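Local coordinates for tumor necrosis factor ligand superfamily member 13 (Mus musculus, PDB 1U5X), which is a homotrimeric cytokine of the tumor necrosis factor family that binds the receptors TACI and BCMA and plays a role in regulating tumor cell growth, at residues L55-L60 and I115-P120; T24-Q29 and A124-S129; D43-W48 and T133-V138; E81-C86 and F107-G112. One frame throughout, in Å; residues are numbered along the deposited sequence.

Contact 1: residues L55-L60 and I115-P120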
# COMPACT_ATOMS: atom_id res chain seq x y z
N LEU A 55 -6.26 -4.43 -6.52
CA LEU A 55 -5.13 -5.25 -6.91
C LEU A 55 -3.93 -4.69 -6.19
O LEU A 55 -3.67 -3.51 -6.25
CB LEU A 55 -4.92 -5.13 -8.44
CG LEU A 55 -4.06 -6.07 -9.25
CD1 LEU A 55 -3.97 -7.46 -8.72
CD2 LEU A 55 -4.59 -6.06 -10.70
N TYR A 56 -3.19 -5.55 -5.51
CA TYR A 56 -1.99 -5.12 -4.79
C TYR A 56 -0.84 -6.04 -5.17
O TYR A 56 -1.04 -7.22 -5.45
CB TYR A 56 -2.21 -5.08 -3.28
CG TYR A 56 -2.60 -6.39 -2.61
CD1 TYR A 56 -1.67 -7.29 -2.20
CD2 TYR A 56 -3.95 -6.67 -2.40
CE1 TYR A 56 -2.05 -8.49 -1.56
CE2 TYR A 56 -4.37 -7.84 -1.81
CZ TYR A 56 -3.41 -8.74 -1.36
OH TYR A 56 -3.85 -9.90 -0.77
N SER A 57 0.37 -5.49 -5.15
CA SER A 57 1.58 -6.18 -5.57
C SER A 57 2.73 -5.69 -4.72
O SER A 57 2.95 -4.50 -4.60
CB SER A 57 1.88 -5.88 -7.02
OG SER A 57 3.20 -6.28 -7.37
N GLN A 58 3.47 -6.62 -4.14
CA GLN A 58 4.74 -6.31 -3.53
C GLN A 58 5.80 -7.22 -4.11
O GLN A 58 5.57 -8.42 -4.33
CB GLN A 58 4.76 -6.48 -2.01
CG GLN A 58 6.08 -6.00 -1.34
CD GLN A 58 5.97 -5.94 0.18
OE1 GLN A 58 5.28 -5.03 0.71
NE2 GLN A 58 6.67 -6.83 0.88
N VAL A 59 6.95 -6.62 -4.37
CA VAL A 59 8.13 -7.40 -4.72
C VAL A 59 9.28 -6.98 -3.83
O VAL A 59 9.53 -5.78 -3.61
CB VAL A 59 8.50 -7.26 -6.23
CG1 VAL A 59 9.76 -8.08 -6.54
CG2 VAL A 59 7.33 -7.64 -7.14
N LEU A 60 10.00 -7.98 -3.31
CA LEU A 60 11.16 -7.76 -2.48
C LEU A 60 12.44 -7.90 -3.32
O LEU A 60 12.70 -8.96 -3.86
CB LEU A 60 11.17 -8.76 -1.33
CG LEU A 60 12.44 -8.84 -0.49
CD1 LEU A 60 12.82 -7.43 -0.05
CD2 LEU A 60 12.21 -9.81 0.71
N ILE A 115 -3.86 -10.81 -16.25
CA ILE A 115 -3.05 -9.92 -15.42
C ILE A 115 -1.60 -10.41 -15.36
O ILE A 115 -1.36 -11.59 -15.08
CB ILE A 115 -3.65 -9.85 -13.99
CG1 ILE A 115 -5.15 -9.55 -14.04
CG2 ILE A 115 -2.89 -8.83 -13.10
CD1 ILE A 115 -5.51 -8.29 -14.78
N THR A 116 -0.65 -9.52 -15.64
CA THR A 116 0.77 -9.82 -15.65
C THR A 116 1.49 -8.99 -14.60
O THR A 116 1.10 -7.85 -14.35
CB THR A 116 1.41 -9.53 -17.01
OG1 THR A 116 1.10 -8.20 -17.47
CG2 THR A 116 0.88 -10.44 -18.12
N VAL A 117 2.52 -9.57 -13.98
CA VAL A 117 3.43 -8.81 -13.10
C VAL A 117 4.82 -9.04 -13.65
O VAL A 117 5.30 -10.18 -13.66
CB VAL A 117 3.32 -9.24 -11.61
CG1 VAL A 117 4.26 -8.43 -10.73
CG2 VAL A 117 1.92 -9.08 -11.10
N LYS A 118 5.44 -7.99 -14.20
CA LYS A 118 6.75 -8.11 -14.85
C LYS A 118 7.75 -7.17 -14.21
O LYS A 118 7.41 -6.03 -13.85
CB LYS A 118 6.65 -7.81 -16.37
CG LYS A 118 5.77 -8.78 -17.13
CD LYS A 118 5.70 -8.46 -18.64
CE LYS A 118 5.26 -9.67 -19.43
NZ LYS A 118 5.21 -9.40 -20.88
N ILE A 119 8.97 -7.68 -14.05
CA ILE A 119 10.13 -6.88 -13.66
C ILE A 119 11.05 -6.73 -14.88
O ILE A 119 11.57 -7.72 -15.38
CB ILE A 119 10.86 -7.56 -12.47
CG1 ILE A 119 10.00 -7.55 -11.21
CG2 ILE A 119 12.15 -6.79 -12.16
CD1 ILE A 119 8.89 -8.58 -11.11
N PRO A 120 11.24 -5.52 -15.38
CA PRO A 120 11.97 -5.30 -16.64
C PRO A 120 13.50 -5.37 -16.54
O PRO A 120 14.21 -4.49 -17.06
CB PRO A 120 11.49 -3.91 -17.07
CG PRO A 120 11.24 -3.21 -15.80
CD PRO A 120 10.72 -4.25 -14.84
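Leu55, Ser57 and Val59 meet Ile115, Val117 and Ile119, one to one, across the interior of the jelly roll. Two of the three meetings are purely apolar. Leu55 and Ile115 run past each other in opposite directions, and CD2 of Leu55 touches CG2 of Ile115 at 4.0 Å. That methyl of Ile115 lies anti to its own backbone N, which leaves CG1 beside the N. At the other end Val59 CG2 approaches Ile119 CD1 more loosely, at 4.4 Å. The middle pair is mixed in kind. Ser57 OG lies 4.1 Å from Val117 CG1, a van der Waals approach with no bond. The Ser57 hydroxyl is turned anti to its backbone N (chi1 166°), and its hydrogen bond is to Gln70 outside the two segments.

No backbone bond joins the strands. Their axes are 9.8 Å apart at closest and cross at -25°, so they face each other through side chains. Strand 55-60 instead pairs edge to edge with strands 99-109 and 134-139. Tyr56 and Gln58 point to the other side of their strand, where both hydrogen-bond to the second subunit of the trimer. The inward residues are all buried. The chemistry implies cohesion by dispersion and exclusion of water, with the Ser57 hydroxyl, the one polar side-chain atom of the interface, hydrogen-bonded to Gln70.

Contact 2: residues T24-Q29 and A124-S129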
# COMPACT_ATOMS: atom_id res chain seq x y z
N THR A 24 11.86 -10.39 -16.07
CA THR A 24 11.68 -11.43 -15.07
C THR A 24 10.22 -11.46 -14.61
O THR A 24 9.56 -10.43 -14.48
CB THR A 24 12.65 -11.21 -13.91
OG1 THR A 24 13.99 -11.34 -14.40
CG2 THR A 24 12.54 -12.27 -12.84
N GLU A 25 9.70 -12.67 -14.43
CA GLU A 25 8.35 -12.84 -13.91
C GLU A 25 8.38 -13.85 -12.76
O GLU A 25 9.41 -14.42 -12.44
CB GLU A 25 7.39 -13.28 -15.02
CG GLU A 25 6.99 -12.19 -16.00
CD GLU A 25 6.27 -12.71 -17.25
OE1 GLU A 25 6.95 -13.20 -18.19
OE2 GLU A 25 5.01 -12.61 -17.29
N VAL A 26 7.24 -14.02 -12.13
CA VAL A 26 7.08 -14.89 -10.99
C VAL A 26 6.01 -15.93 -11.33
O VAL A 26 4.94 -15.60 -11.84
CB VAL A 26 6.62 -14.04 -9.79
CG1 VAL A 26 6.42 -14.89 -8.54
CG2 VAL A 26 7.63 -12.92 -9.54
N MET A 27 6.31 -17.19 -11.08
CA MET A 27 5.29 -18.23 -11.09
C MET A 27 4.54 -18.16 -9.75
O MET A 27 5.17 -18.22 -8.70
CB MET A 27 5.95 -19.58 -11.29
CG MET A 27 6.70 -19.68 -12.58
SD MET A 27 5.57 -19.78 -13.93
CE MET A 27 5.33 -21.57 -14.06
N TRP A 28 3.22 -18.01 -9.80
CA TRP A 28 2.39 -17.75 -8.60
C TRP A 28 1.62 -19.01 -8.16
O TRP A 28 1.25 -19.86 -8.99
CB TRP A 28 1.39 -16.63 -8.87
CG TRP A 28 2.01 -15.30 -9.20
CD1 TRP A 28 2.12 -14.74 -10.44
CD2 TRP A 28 2.64 -14.39 -8.29
NE1 TRP A 28 2.76 -13.53 -10.35
CE2 TRP A 28 3.11 -13.30 -9.05
CE3 TRP A 28 2.89 -14.40 -6.91
CZ2 TRP A 28 3.79 -12.22 -8.48
CZ3 TRP A 28 3.56 -13.32 -6.34
CH2 TRP A 28 4.00 -12.25 -7.13
N GLN A 29 1.40 -19.13 -6.85
CA GLN A 29 0.57 -20.19 -6.27
C GLN A 29 -0.39 -19.52 -5.27
O GLN A 29 0.02 -18.61 -4.52
CB GLN A 29 1.41 -21.26 -5.55
CG GLN A 29 2.35 -20.72 -4.46
CD GLN A 29 3.14 -21.79 -3.75
OE1 GLN A 29 2.69 -22.93 -3.66
NE2 GLN A 29 4.33 -21.45 -3.26
N ALA A 124 16.36 -10.94 -12.58
CA ALA A 124 16.21 -10.02 -11.47
C ALA A 124 16.32 -10.79 -10.16
O ALA A 124 15.73 -11.86 -10.01
CB ALA A 124 14.87 -9.31 -11.58
N LYS A 125 17.07 -10.24 -9.21
CA LYS A 125 17.25 -10.89 -7.92
C LYS A 125 16.02 -10.55 -7.07
O LYS A 125 16.01 -9.54 -6.36
CB LYS A 125 18.57 -10.47 -7.26
CG LYS A 125 19.86 -10.86 -8.07
N LEU A 126 14.99 -11.37 -7.19
CA LEU A 126 13.73 -11.21 -6.45
C LEU A 126 13.68 -12.27 -5.35
O LEU A 126 14.20 -13.36 -5.54
CB LEU A 126 12.54 -11.40 -7.38
CG LEU A 126 12.54 -10.65 -8.71
CD1 LEU A 126 11.28 -10.93 -9.53
CD2 LEU A 126 12.68 -9.16 -8.44
N SER A 127 13.06 -11.96 -4.22
CA SER A 127 12.91 -12.94 -3.14
C SER A 127 11.69 -13.82 -3.44
O SER A 127 10.65 -13.31 -3.88
CB SER A 127 12.73 -12.25 -1.78
OG SER A 127 12.39 -13.15 -0.74
N LEU A 128 11.85 -15.12 -3.22
CA LEU A 128 10.76 -16.08 -3.28
C LEU A 128 9.90 -16.04 -2.02
O LEU A 128 8.87 -16.72 -1.94
CB LEU A 128 11.28 -17.52 -3.40
CG LEU A 128 11.79 -18.06 -4.73
CD1 LEU A 128 12.17 -19.51 -4.56
CD2 LEU A 128 10.69 -17.89 -5.78
N SER A 129 10.33 -15.30 -1.00
CA SER A 129 9.67 -15.38 0.29
C SER A 129 8.25 -14.91 0.13
O SER A 129 8.04 -13.82 -0.41
CB SER A 129 10.36 -14.51 1.33
OG SER A 129 9.53 -14.36 2.46
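Thr24 and Val26 meet Ala124 and Leu126 where a loop closes over one end of the jelly roll, in a largely apolar contact with a single hydrogen bond. The loop is the connection between strands 114-119 and 134-139. Its bond to strand 24-34 runs from the backbone N of Ala124 to OG1 of Thr24, at 3.0 Å and almost perfectly straight (178°). Thr24 OG1 also hydrogen-bonds to the carbonyl of Arg121, so the hydroxyl ties down the start of the loop at two points. The threonine torsion divides its labour: OG1 stands beside the backbone N (chi1 -64°), while CG2 is anti to that N and is left for apolar packing. The methyl of Ala124 sits against the same side chain, 3.7 Å from Thr24 CB.

Leu126 carries the rest through one branch. Its CD1 meets Thr24 CG2 tip to tip at 3.8 Å. The Leu126 and Val26 side chains cross at a slant, with the same CD1 4.2 Å from Val26 CG2. Val26 has a second role within its own strand, since its CG1 lies over the centre of one face of the Trp28 ring.

Further along, Ser127 OG accepts from Ser129 N in an ST turn. Around the contact, Leu126 also packs on Val59 and Phe61 of strand 51-61. Both Ala124 and Leu126 rest on Ile119 of strand 114-119, whose backbone pairs with Thr24.

Contact 3: residues D43-W48 and T133-V138; sequences DIVRVW and TFLGFV
Val45 faces Leu135 and Phe137 across the interior of the jelly-roll sandwich and sits in the notch between them. Its CG2 meets CD2 of Leu135 at 4.0 Å, the two side chains reaching toward each other tip to tip. The same CG2 also touches the phenylalanine ring, 4.1 Å from Phe137 CE1. CG1 meets only the ring here, 3.9 Å from Phe137 CZ and about as far from CE1. The valine and the ring come from opposite directions. The CG1 methyl approaches the far end of the ring obliquely, neither squarely over the face nor at the edge.

With CG1 of Val45 anti to the backbone N (chi1 -176°), that methyl is set against the ring end, while CG2, beside the N, is the branch that reaches Leu135. On the other strand, Phe137 CG lies beside its backbone N and anti to the carbonyl carbon (chi1 -60°). Gly136 separates the two partners in sequence.

All three touching side chains are buried, and no hydrogen bond crosses the contact. Leu10 of strand 7-16 packs on each of the three. Leu55 of strand 51-61 adds a further apolar wall against Leu135 and Phe137. The outer side of strand 134-139 looks the other way, where Phe134 and Val138 pack on Ala104 and Val106 of the second subunit. Apolar residues meeting between facing strands, with the reverse of one strand in the trimer interface, are typical of the TNF-family jelly roll.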
# COMPACT_ATOMS: atom_id res chain seq x y z
N ASP A 43 2.57 -17.90 -14.45
CA ASP A 43 3.07 -16.52 -14.25
C ASP A 43 2.04 -15.41 -14.52
O ASP A 43 2.37 -14.24 -14.35
CB ASP A 43 4.40 -16.26 -15.00
CG ASP A 43 4.27 -16.25 -16.50
OD1 ASP A 43 3.15 -16.30 -17.04
OD2 ASP A 43 5.28 -16.22 -17.23
N ILE A 44 0.81 -15.78 -14.87
CA ILE A 44 -0.29 -14.83 -15.06
C ILE A 44 -1.50 -15.20 -14.23
O ILE A 44 -1.57 -16.29 -13.69
CB ILE A 44 -0.70 -14.73 -16.54
CG1 ILE A 44 -1.12 -16.10 -17.05
CG2 ILE A 44 0.43 -14.18 -17.36
CD1 ILE A 44 -2.29 -16.11 -17.99
N VAL A 45 -2.43 -14.28 -14.14
CA VAL A 45 -3.71 -14.49 -13.47
C VAL A 45 -4.83 -14.22 -14.48
O VAL A 45 -4.83 -13.20 -15.16
CB VAL A 45 -3.89 -13.62 -12.21
CG1 VAL A 45 -5.18 -13.97 -11.54
CG2 VAL A 45 -2.73 -13.80 -11.26
N ARG A 46 -5.74 -15.17 -14.62
CA ARG A 46 -6.86 -15.00 -15.53
C ARG A 46 -8.03 -14.44 -14.75
O ARG A 46 -8.27 -14.83 -13.60
CB ARG A 46 -7.23 -16.32 -16.17
CG ARG A 46 -6.07 -16.86 -17.03
CD ARG A 46 -6.37 -17.19 -18.41
NE ARG A 46 -7.14 -16.23 -19.21
CZ ARG A 46 -7.61 -16.54 -20.42
NH1 ARG A 46 -7.34 -17.73 -20.93
NH2 ARG A 46 -8.31 -15.68 -21.15
N VAL A 47 -8.78 -13.54 -15.38
CA VAL A 47 -9.98 -12.98 -14.78
C VAL A 47 -11.16 -13.59 -15.50
O VAL A 47 -11.29 -13.48 -16.71
CB VAL A 47 -10.04 -11.44 -14.94
CG1 VAL A 47 -11.35 -10.88 -14.39
CG2 VAL A 47 -8.87 -10.78 -14.26
N TRP A 48 -12.01 -14.28 -14.76
CA TRP A 48 -13.23 -14.82 -15.34
C TRP A 48 -14.45 -13.91 -15.16
O TRP A 48 -15.37 -13.97 -15.98
CB TRP A 48 -13.52 -16.23 -14.82
CG TRP A 48 -12.36 -17.19 -15.02
CD1 TRP A 48 -11.75 -17.94 -14.05
CD2 TRP A 48 -11.67 -17.49 -16.24
NE1 TRP A 48 -10.73 -18.69 -14.59
CE2 TRP A 48 -10.66 -18.44 -15.94
CE3 TRP A 48 -11.78 -17.04 -17.55
CZ2 TRP A 48 -9.78 -18.94 -16.90
CZ3 TRP A 48 -10.92 -17.57 -18.52
CH2 TRP A 48 -9.93 -18.49 -18.17
N THR A 133 7.32 -11.03 -1.31
CA THR A 133 6.85 -10.91 -2.68
C THR A 133 5.49 -11.58 -2.73
O THR A 133 5.36 -12.74 -2.39
CB THR A 133 7.84 -11.59 -3.62
OG1 THR A 133 9.09 -10.93 -3.53
CG2 THR A 133 7.44 -11.46 -5.06
N PHE A 134 4.47 -10.83 -3.12
CA PHE A 134 3.12 -11.33 -3.18
C PHE A 134 2.24 -10.50 -4.10
O PHE A 134 2.62 -9.41 -4.53
CB PHE A 134 2.54 -11.48 -1.76
CG PHE A 134 2.60 -10.24 -0.92
CD1 PHE A 134 1.67 -9.24 -1.08
CD2 PHE A 134 3.57 -10.10 0.07
CE1 PHE A 134 1.71 -8.09 -0.29
CE2 PHE A 134 3.59 -8.96 0.85
CZ PHE A 134 2.67 -8.00 0.69
N LEU A 135 1.09 -11.06 -4.42
CA LEU A 135 0.17 -10.47 -5.37
C LEU A 135 -1.23 -10.82 -4.93
O LEU A 135 -1.53 -11.98 -4.62
CB LEU A 135 0.40 -11.06 -6.77
CG LEU A 135 -0.57 -10.57 -7.87
CD1 LEU A 135 -0.41 -9.09 -8.15
CD2 LEU A 135 -0.34 -11.39 -9.16
N GLY A 136 -2.11 -9.83 -4.87
CA GLY A 136 -3.47 -10.15 -4.50
C GLY A 136 -4.57 -9.29 -5.05
O GLY A 136 -4.34 -8.23 -5.62
N PHE A 137 -5.79 -9.80 -4.89
CA PHE A 137 -7.02 -9.26 -5.47
C PHE A 137 -8.17 -9.28 -4.48
O PHE A 137 -8.37 -10.28 -3.79
CB PHE A 137 -7.50 -10.14 -6.67
CG PHE A 137 -6.51 -10.27 -7.81
CD1 PHE A 137 -5.38 -11.05 -7.69
CD2 PHE A 137 -6.72 -9.62 -9.02
CE1 PHE A 137 -4.49 -11.16 -8.72
CE2 PHE A 137 -5.84 -9.75 -10.06
CZ PHE A 137 -4.71 -10.50 -9.90
N VAL A 138 -9.00 -8.24 -4.47
CA VAL A 138 -10.26 -8.25 -3.75
C VAL A 138 -11.33 -7.65 -4.65
O VAL A 138 -11.25 -6.46 -5.03
CB VAL A 138 -10.22 -7.37 -2.49
CG1 VAL A 138 -11.59 -7.40 -1.75
CG2 VAL A 138 -9.06 -7.79 -1.57

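Contact 4: residues E81-C86 and F107-G112; sequences ETLFRC and FHLHQG
Phe107 turns a ring face to Leu83 and meets the Phe84 ring at its rim, between two strands of the TNF jelly roll. The strands run at 143° to each other and pass 9.9 Å apart at closest, and the contact is made mainly by side chains. Phe107 comes first along its segment and does most of the touching. CB of Leu83 sits over the centre of one ring face, 3.9 Å from the centroid and 12° off the normal, a CH-pi contact. Leu83 CD2 lies 4.0 Å from CD1 of the same ring. The backbone joins in where Leu83 O comes 3.5 Å from Phe107 CZ, a packing approach and not a hydrogen bond.

Phe84 approaches the far end of the ring, its CD1 3.5 Å from Phe107 CE2. The two rings meet rim to rim. Their planes are tilted by only 13°, yet neither ring covers the other, so this is not a stack. Leu83 and Phe84 form a classic beta bulge opposite Val72 of strand 71-75, which probably lets two consecutive residues reach the same ring. The Phe107 ring also meets the ring of His9 from the third subunit, and Phe84 packs on Phe134 of that subunit, which places this contact beside the trimer interface.

His108 follows and contributes through its backbone. One water donates to both its carbonyl O and Glu81 OE1, bridging the two segments. The other oxygen of that carboxylate is held by a salt bridge to Arg74. Last comes Leu109, which crosses Leu83 at an angle and reaches it through one methyl, with CD2 4.1 Å from Leu83 CD1.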
# COMPACT_ATOMS: atom_id res chain seq x y z
N GLU A 81 -2.65 -2.83 -21.43
CA GLU A 81 -2.75 -1.61 -20.62
C GLU A 81 -1.95 -1.77 -19.35
O GLU A 81 -2.17 -2.72 -18.63
CB GLU A 81 -4.22 -1.38 -20.27
CG GLU A 81 -4.53 -0.09 -19.52
CD GLU A 81 -5.99 0.02 -19.13
OE1 GLU A 81 -6.29 0.24 -17.92
OE2 GLU A 81 -6.85 -0.13 -20.03
N THR A 82 -1.05 -0.85 -19.03
CA THR A 82 -0.44 -0.87 -17.71
C THR A 82 -1.47 -0.38 -16.70
O THR A 82 -2.18 0.60 -16.96
CB THR A 82 0.81 0.03 -17.68
OG1 THR A 82 1.75 -0.41 -18.67
CG2 THR A 82 1.53 -0.04 -16.36
N LEU A 83 -1.56 -1.06 -15.56
CA LEU A 83 -2.44 -0.62 -14.49
C LEU A 83 -1.69 0.26 -13.49
O LEU A 83 -2.09 1.38 -13.22
CB LEU A 83 -3.08 -1.81 -13.81
CG LEU A 83 -3.95 -2.70 -14.72
CD1 LEU A 83 -4.61 -3.79 -13.88
CD2 LEU A 83 -4.99 -1.93 -15.47
N PHE A 84 -0.61 -0.26 -12.94
CA PHE A 84 0.25 0.54 -12.10
C PHE A 84 1.65 -0.03 -12.06
O PHE A 84 1.88 -1.17 -12.42
CB PHE A 84 -0.31 0.61 -10.68
CG PHE A 84 -0.44 -0.71 -9.99
CD1 PHE A 84 -1.60 -1.45 -10.13
CD2 PHE A 84 0.56 -1.21 -9.16
CE1 PHE A 84 -1.79 -2.66 -9.47
CE2 PHE A 84 0.38 -2.42 -8.47
CZ PHE A 84 -0.80 -3.15 -8.63
N ARG A 85 2.59 0.77 -11.57
CA ARG A 85 3.97 0.31 -11.36
C ARG A 85 4.52 0.82 -10.02
O ARG A 85 4.04 1.80 -9.47
CB ARG A 85 4.84 0.69 -12.57
CG ARG A 85 5.64 1.96 -12.39
CD ARG A 85 6.23 2.60 -13.68
NE ARG A 85 6.84 1.69 -14.65
CZ ARG A 85 6.50 1.57 -15.94
NH1 ARG A 85 5.50 2.28 -16.46
NH2 ARG A 85 7.16 0.73 -16.71
N CYS A 86 5.50 0.11 -9.49
CA CYS A 86 6.23 0.50 -8.31
C CYS A 86 7.67 0.71 -8.74
O CYS A 86 8.15 -0.04 -9.58
CB CYS A 86 6.11 -0.62 -7.29
SG CYS A 86 6.74 -0.12 -5.71
N PHE A 107 -9.24 -1.16 -10.03
CA PHE A 107 -9.37 -1.22 -11.48
C PHE A 107 -10.54 -2.08 -11.92
O PHE A 107 -10.89 -3.07 -11.27
CB PHE A 107 -8.09 -1.80 -12.07
CG PHE A 107 -6.88 -1.02 -11.71
CD1 PHE A 107 -6.54 0.10 -12.42
CD2 PHE A 107 -6.08 -1.41 -10.62
CE1 PHE A 107 -5.43 0.85 -12.07
CE2 PHE A 107 -4.96 -0.66 -10.27
CZ PHE A 107 -4.64 0.46 -11.01
N HIS A 108 -11.15 -1.67 -13.02
CA HIS A 108 -12.22 -2.42 -13.66
C HIS A 108 -11.54 -3.44 -14.56
O HIS A 108 -10.80 -3.07 -15.49
CB HIS A 108 -13.08 -1.52 -14.52
CG HIS A 108 -14.22 -2.22 -15.18
ND1 HIS A 108 -15.36 -2.61 -14.51
CD2 HIS A 108 -14.40 -2.62 -16.46
CE1 HIS A 108 -16.20 -3.19 -15.35
NE2 HIS A 108 -15.64 -3.21 -16.55
N LEU A 109 -11.78 -4.71 -14.25
CA LEU A 109 -11.24 -5.83 -15.00
C LEU A 109 -12.42 -6.51 -15.68
O LEU A 109 -13.53 -6.55 -15.15
CB LEU A 109 -10.49 -6.80 -14.04
CG LEU A 109 -9.39 -6.18 -13.18
CD1 LEU A 109 -8.66 -7.24 -12.34
CD2 LEU A 109 -8.40 -5.43 -14.00
N HIS A 110 -12.15 -7.03 -16.87
CA HIS A 110 -13.17 -7.62 -17.75
C HIS A 110 -12.88 -9.13 -17.85
O HIS A 110 -11.73 -9.55 -17.89
CB HIS A 110 -13.11 -6.95 -19.12
CG HIS A 110 -13.25 -5.45 -19.10
ND1 HIS A 110 -14.22 -4.79 -19.83
CD2 HIS A 110 -12.53 -4.49 -18.48
CE1 HIS A 110 -14.09 -3.49 -19.66
NE2 HIS A 110 -13.07 -3.28 -18.85
N GLN A 111 -13.91 -9.96 -17.81
CA GLN A 111 -13.69 -11.40 -17.96
C GLN A 111 -12.91 -11.68 -19.25
O GLN A 111 -13.13 -11.02 -20.26
CB GLN A 111 -14.99 -12.19 -17.91
CG GLN A 111 -15.97 -11.88 -18.95
CD GLN A 111 -17.19 -12.82 -18.90
OE1 GLN A 111 -17.14 -13.94 -18.33
NE2 GLN A 111 -18.27 -12.37 -19.50
N GLY A 112 -12.00 -12.66 -19.19
CA GLY A 112 -11.09 -12.93 -20.29
C GLY A 112 -9.76 -12.19 -20.12
O GLY A 112 -8.79 -12.54 -20.78
O HOH W 1 -8.69 -0.73 -15.90

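Overall arrangement
The four contacts belong to one jelly roll, with contact 1 near its centre, about 3 Å from the centre of the chain. Contacts 2 and 3 each lie about 9 Å from contact 1, centre to centre, and contact 4 about 11 Å. Leu60 O to Ser127 N (3.0 Å) probably joins contacts 1 and 2 by a hydrogen bond. Val45 O and Ile115 N do the same for contacts 1 and 3. Leu55 and Leu83 pack together between contacts 1 and 4. Contacts 2 and 4 lie on opposite sides of the chain's centre, about 20 Å apart between centres. Contacts 1, 3 and 4 also reach neighbouring subunits; contact 2 does not.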